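GCN5-related N-acetyltransferase (Anabaena variabilis, PDB 2OZG) binds coenzyme A and probably transfers acetyl groups to amines, perhaps those of aminoglycosides, as a GCN5-related N-acetyltransferase. Local coordinates at residues P212-Q220 against R230-A241. Residues are numbered along the deposited sequence; the frame is centred on the assembly and turned at random.
Sequences PQGYIIFTQ and RIRDWVTLSNPA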
loop_
_atom_site.group_PDB
_atom_site.type_symbol
_atom_site.label_atom_id
_atom_site.label_comp_id
_atom_site.label_asym_id
_atom_site.label_seq_id
_atom_site.Cartn_x
_atom_site.Cartn_y
_atom_site.Cartn_z
ATOM N N PRO A 212 -44.670 2.622 -8.060
ATOM C CA PRO A 212 -43.241 2.767 -7.891
ATOM C C PRO A 212 -42.844 4.124 -7.369
ATOM O O PRO A 212 -43.380 5.127 -7.839
ATOM C CB PRO A 212 -42.688 2.543 -9.303
ATOM C CG PRO A 212 -43.798 2.568 -10.207
ATOM C CD PRO A 212 -45.059 2.424 -9.465
ATOM N N GLN A 213 -41.890 4.146 -6.438
ATOM C CA GLN A 213 -41.397 5.359 -5.850
ATOM C C GLN A 213 -39.899 5.584 -6.062
ATOM O O GLN A 213 -39.355 6.591 -5.668
ATOM C CB GLN A 213 -41.746 5.371 -4.381
ATOM C CG GLN A 213 -43.265 5.390 -4.144
ATOM C CD GLN A 213 -43.637 5.685 -2.720
ATOM O OE1 GLN A 213 -43.158 6.660 -2.128
ATOM N NE2 GLN A 213 -44.519 4.840 -2.148
ATOM N N GLY A 214 -39.241 4.660 -6.730
ATOM C CA GLY A 214 -37.844 4.800 -6.990
ATOM C C GLY A 214 -37.302 3.532 -7.576
ATOM O O GLY A 214 -38.050 2.579 -7.803
ATOM N N TYR A 215 -35.985 3.518 -7.807
ATOM C CA TYR A 215 -35.363 2.348 -8.376
ATOM C C TYR A 215 -33.855 2.334 -8.092
ATOM O O TYR A 215 -33.274 3.346 -7.602
ATOM C CB TYR A 215 -35.710 2.249 -9.886
ATOM C CG TYR A 215 -35.064 3.298 -10.797
ATOM C CD1 TYR A 215 -33.723 3.237 -11.101
ATOM C CD2 TYR A 215 -35.820 4.285 -11.427
ATOM C CE1 TYR A 215 -33.107 4.209 -11.941
ATOM C CE2 TYR A 215 -35.233 5.199 -12.290
ATOM C CZ TYR A 215 -33.882 5.167 -12.545
ATOM O OH TYR A 215 -33.354 6.086 -13.448
ATOM N N ILE A 216 -33.248 1.162 -8.283
ATOM C CA ILE A 216 -31.785 1.020 -8.152
ATOM C C ILE A 216 -31.295 0.108 -9.261
ATOM O O ILE A 216 -31.878 -0.968 -9.509
ATOM C CB ILE A 216 -31.351 0.395 -6.797
ATOM C CG1 ILE A 216 -32.127 0.993 -5.636
ATOM C CG2 ILE A 216 -29.858 0.532 -6.607
ATOM C CD1 ILE A 216 -31.799 0.386 -4.249
ATOM N N ILE A 217 -30.212 0.545 -9.914
ATOM C CA ILE A 217 -29.534 -0.200 -10.965
ATOM C C ILE A 217 -28.073 -0.353 -10.548
ATOM O O ILE A 217 -27.416 0.653 -10.261
ATOM C CB ILE A 217 -29.562 0.510 -12.308
ATOM C CG1 ILE A 217 -30.992 0.791 -12.724
ATOM C CG2 ILE A 217 -28.850 -0.391 -13.350
ATOM C CD1 ILE A 217 -31.117 1.703 -13.925
ATOM N N PHE A 218 -27.582 -1.600 -10.546
ATOM C CA PHE A 218 -26.271 -1.872 -10.044
ATOM C C PHE A 218 -25.606 -3.095 -10.603
ATOM O O PHE A 218 -26.228 -3.946 -11.272
ATOM C CB PHE A 218 -26.343 -1.873 -8.515
ATOM C CG PHE A 218 -27.060 -3.092 -7.914
ATOM C CD1 PHE A 218 -26.352 -4.265 -7.672
ATOM C CD2 PHE A 218 -28.412 -3.061 -7.600
ATOM C CE1 PHE A 218 -26.975 -5.401 -7.170
ATOM C CE2 PHE A 218 -29.027 -4.190 -7.033
ATOM C CZ PHE A 218 -28.281 -5.350 -6.818
ATOM N N THR A 219 -24.309 -3.161 -10.370
ATOM C CA THR A 219 -23.495 -4.325 -10.700
ATOM C C THR A 219 -22.735 -4.716 -9.422
ATOM O O THR A 219 -22.686 -3.948 -8.447
ATOM C CB THR A 219 -22.444 -4.060 -11.827
ATOM O OG1 THR A 219 -21.600 -2.974 -11.451
ATOM C CG2 THR A 219 -23.103 -3.755 -13.161
ATOM N N GLN A 220 -22.195 -5.918 -9.391
ATOM C CA GLN A 220 -21.444 -6.364 -8.245
ATOM C C GLN A 220 -20.213 -7.002 -8.827
ATOM O O GLN A 220 -20.289 -7.601 -9.894
ATOM C CB GLN A 220 -22.175 -7.492 -7.517
ATOM C CG GLN A 220 -23.606 -7.260 -7.173
ATOM C CD GLN A 220 -24.125 -8.427 -6.370
ATOM O OE1 GLN A 220 -24.081 -9.599 -6.822
ATOM N NE2 GLN A 220 -24.567 -8.139 -5.169
ATOM N N ARG A 230 -21.634 -1.687 -7.164
ATOM C CA ARG A 230 -21.541 -0.326 -7.756
ATOM C C ARG A 230 -22.910 0.095 -8.267
ATOM O O ARG A 230 -23.406 -0.477 -9.247
ATOM C CB ARG A 230 -20.532 -0.325 -8.897
ATOM C CG ARG A 230 -19.148 -0.903 -8.559
ATOM C CD ARG A 230 -18.205 -0.803 -9.777
ATOM N NE ARG A 230 -16.914 -1.453 -9.547
ATOM C CZ ARG A 230 -15.851 -0.835 -9.028
ATOM N NH1 ARG A 230 -15.931 0.402 -8.602
ATOM N NH2 ARG A 230 -14.710 -1.488 -8.859
ATOM N N ILE A 231 -23.538 1.074 -7.601
ATOM C CA ILE A 231 -24.815 1.581 -8.016
ATOM C C ILE A 231 -24.582 2.583 -9.155
ATOM O O ILE A 231 -23.983 3.629 -8.950
ATOM C CB ILE A 231 -25.568 2.238 -6.849
ATOM C CG1 ILE A 231 -25.888 1.208 -5.746
ATOM C CG2 ILE A 231 -26.853 2.866 -7.337
ATOM C CD1 ILE A 231 -26.437 1.797 -4.442
ATOM N N ARG A 232 -25.083 2.291 -10.353
ATOM C CA ARG A 232 -24.864 3.212 -11.487
ATOM C C ARG A 232 -25.981 4.196 -11.692
ATOM O O ARG A 232 -25.753 5.233 -12.290
ATOM C CB ARG A 232 -24.581 2.481 -12.780
ATOM C CG ARG A 232 -25.541 1.390 -13.100
ATOM C CD ARG A 232 -25.218 0.642 -14.419
ATOM N NE ARG A 232 -23.934 -0.046 -14.417
ATOM C CZ ARG A 232 -23.429 -0.659 -15.496
ATOM N NH1 ARG A 232 -24.090 -0.660 -16.650
ATOM N NH2 ARG A 232 -22.282 -1.264 -15.438
ATOM N N ASP A 233 -27.181 3.914 -11.192
ATOM C CA ASP A 233 -28.263 4.877 -11.306
ATOM C C ASP A 233 -29.253 4.525 -10.209
ATOM O O ASP A 233 -29.366 3.381 -9.821
ATOM C CB ASP A 233 -28.925 4.779 -12.694
ATOM C CG ASP A 233 -29.869 5.920 -12.993
ATOM O OD1 ASP A 233 -29.741 7.003 -12.350
ATOM O OD2 ASP A 233 -30.710 5.736 -13.931
ATOM N N TRP A 234 -29.904 5.535 -9.658
ATOM C CA TRP A 234 -30.901 5.305 -8.641
ATOM C C TRP A 234 -31.861 6.478 -8.699
ATOM O O TRP A 234 -31.476 7.575 -9.139
ATOM C CB TRP A 234 -30.273 5.178 -7.235
ATOM C CG TRP A 234 -29.399 6.414 -6.854
ATOM C CD1 TRP A 234 -28.086 6.544 -7.074
ATOM C CD2 TRP A 234 -29.822 7.637 -6.231
ATOM N NE1 TRP A 234 -27.656 7.738 -6.631
ATOM C CE2 TRP A 234 -28.714 8.447 -6.138
ATOM C CE3 TRP A 234 -31.047 8.137 -5.810
ATOM C CZ2 TRP A 234 -28.769 9.716 -5.603
ATOM C CZ3 TRP A 234 -31.118 9.371 -5.307
ATOM C CH2 TRP A 234 -29.986 10.184 -5.213
ATOM N N VAL A 235 -33.088 6.221 -8.214
ATOM C CA VAL A 235 -34.094 7.223 -8.031
ATOM C C VAL A 235 -34.821 6.991 -6.687
ATOM O O VAL A 235 -35.157 5.859 -6.339
ATOM C CB VAL A 235 -35.105 7.289 -9.221
ATOM C CG1 VAL A 235 -36.393 8.023 -8.838
ATOM C CG2 VAL A 235 -34.457 7.933 -10.440
ATOM N N THR A 236 -35.012 8.078 -5.923
ATOM C CA THR A 236 -35.774 8.051 -4.647
ATOM C C THR A 236 -36.654 9.295 -4.635
ATOM O O THR A 236 -36.150 10.445 -4.541
ATOM C CB THR A 236 -34.875 7.955 -3.385
ATOM O OG1 THR A 236 -33.973 9.048 -3.354
ATOM C CG2 THR A 236 -34.042 6.685 -3.436
ATOM N N LEU A 237 -37.963 9.093 -4.798
ATOM C CA LEU A 237 -38.881 10.239 -4.887
ATOM C C LEU A 237 -39.473 10.655 -3.548
ATOM O O LEU A 237 -39.990 11.763 -3.427
ATOM C CB LEU A 237 -40.005 10.001 -5.880
ATOM C CG LEU A 237 -39.591 9.713 -7.318
ATOM C CD1 LEU A 237 -40.829 9.464 -8.174
ATOM C CD2 LEU A 237 -38.767 10.861 -7.879
ATOM N N SER A 238 -39.333 9.803 -2.537
ATOM C CA SER A 238 -39.951 10.030 -1.250
ATOM C C SER A 238 -39.077 9.418 -0.173
ATOM O O SER A 238 -38.209 8.605 -0.468
ATOM C CB SER A 238 -41.312 9.333 -1.229
ATOM O OG SER A 238 -41.127 7.923 -1.277
ATOM N N ASN A 239 -39.342 9.786 1.068
ATOM C CA ASN A 239 -38.594 9.237 2.192
ATOM C C ASN A 239 -38.736 7.718 2.370
ATOM O O ASN A 239 -37.764 7.050 2.703
ATOM C CB ASN A 239 -38.970 9.961 3.478
ATOM C CG ASN A 239 -38.122 9.507 4.639
ATOM O OD1 ASN A 239 -36.865 9.394 4.562
ATOM N ND2 ASN A 239 -38.797 9.214 5.702
ATOM N N PRO A 240 -39.963 7.170 2.213
ATOM C CA PRO A 240 -40.080 5.700 2.237
ATOM C C PRO A 240 -39.175 5.023 1.170
ATOM O O PRO A 240 -38.677 3.944 1.402
ATOM C CB PRO A 240 -41.536 5.481 1.942
ATOM C CG PRO A 240 -42.199 6.722 2.484
ATOM C CD PRO A 240 -41.280 7.806 2.126
ATOM N N ALA A 241 -38.970 5.668 0.020
ATOM C CA ALA A 241 -38.065 5.102 -0.995
ATOM C C ALA A 241 -36.641 5.191 -0.499
ATOM O O ALA A 241 -35.883 4.262 -0.707
ATOM C CB ALA A 241 -38.221 5.778 -2.342
HETATM O O HOH W 1 -22.430 -0.301 -11.915
#
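V235 lies over one face of the Y215 ring, its CB 4.0 Å from the ring centroid in a CH-pi contact, while D233 OD2 sits at the ring's edge, near its plane. CG of Y215 stands between the backbone N and the carbonyl carbon (chi1 70°), which swings the ring across the neighbouring strand; there Y215 OH donates to D233 OD2 at 2.7 Å, meeting the carboxylate from above its plane. R184 forms a salt bridge with the same oxygen, so two partners grip it in a buried setting. A phenylalanine in place of Y215 would probably cost buried OD2 one of these two bonds, leaving the carboxylate less firmly fixed. Farther along, a water at the edge of the R232 guanidinium accepts from NE, donates to R230 O and also bonds T219 OG1; R232 NH1 reaches L192 O, and I217 CG2 packs on R232 CG at 3.8 Å. On the hairpin's other face, with F218 and W234, I216 CG2 touches I231 CG2. S238 OG donates to Q213 OE1 and, at the helix N-cap, accepts weakly from A241 N. R232 N bonds to I217 O at 2.9 Å, D233 N only weakly; this is a classic beta bulge in an antiparallel hairpin of the second GNAT-family region.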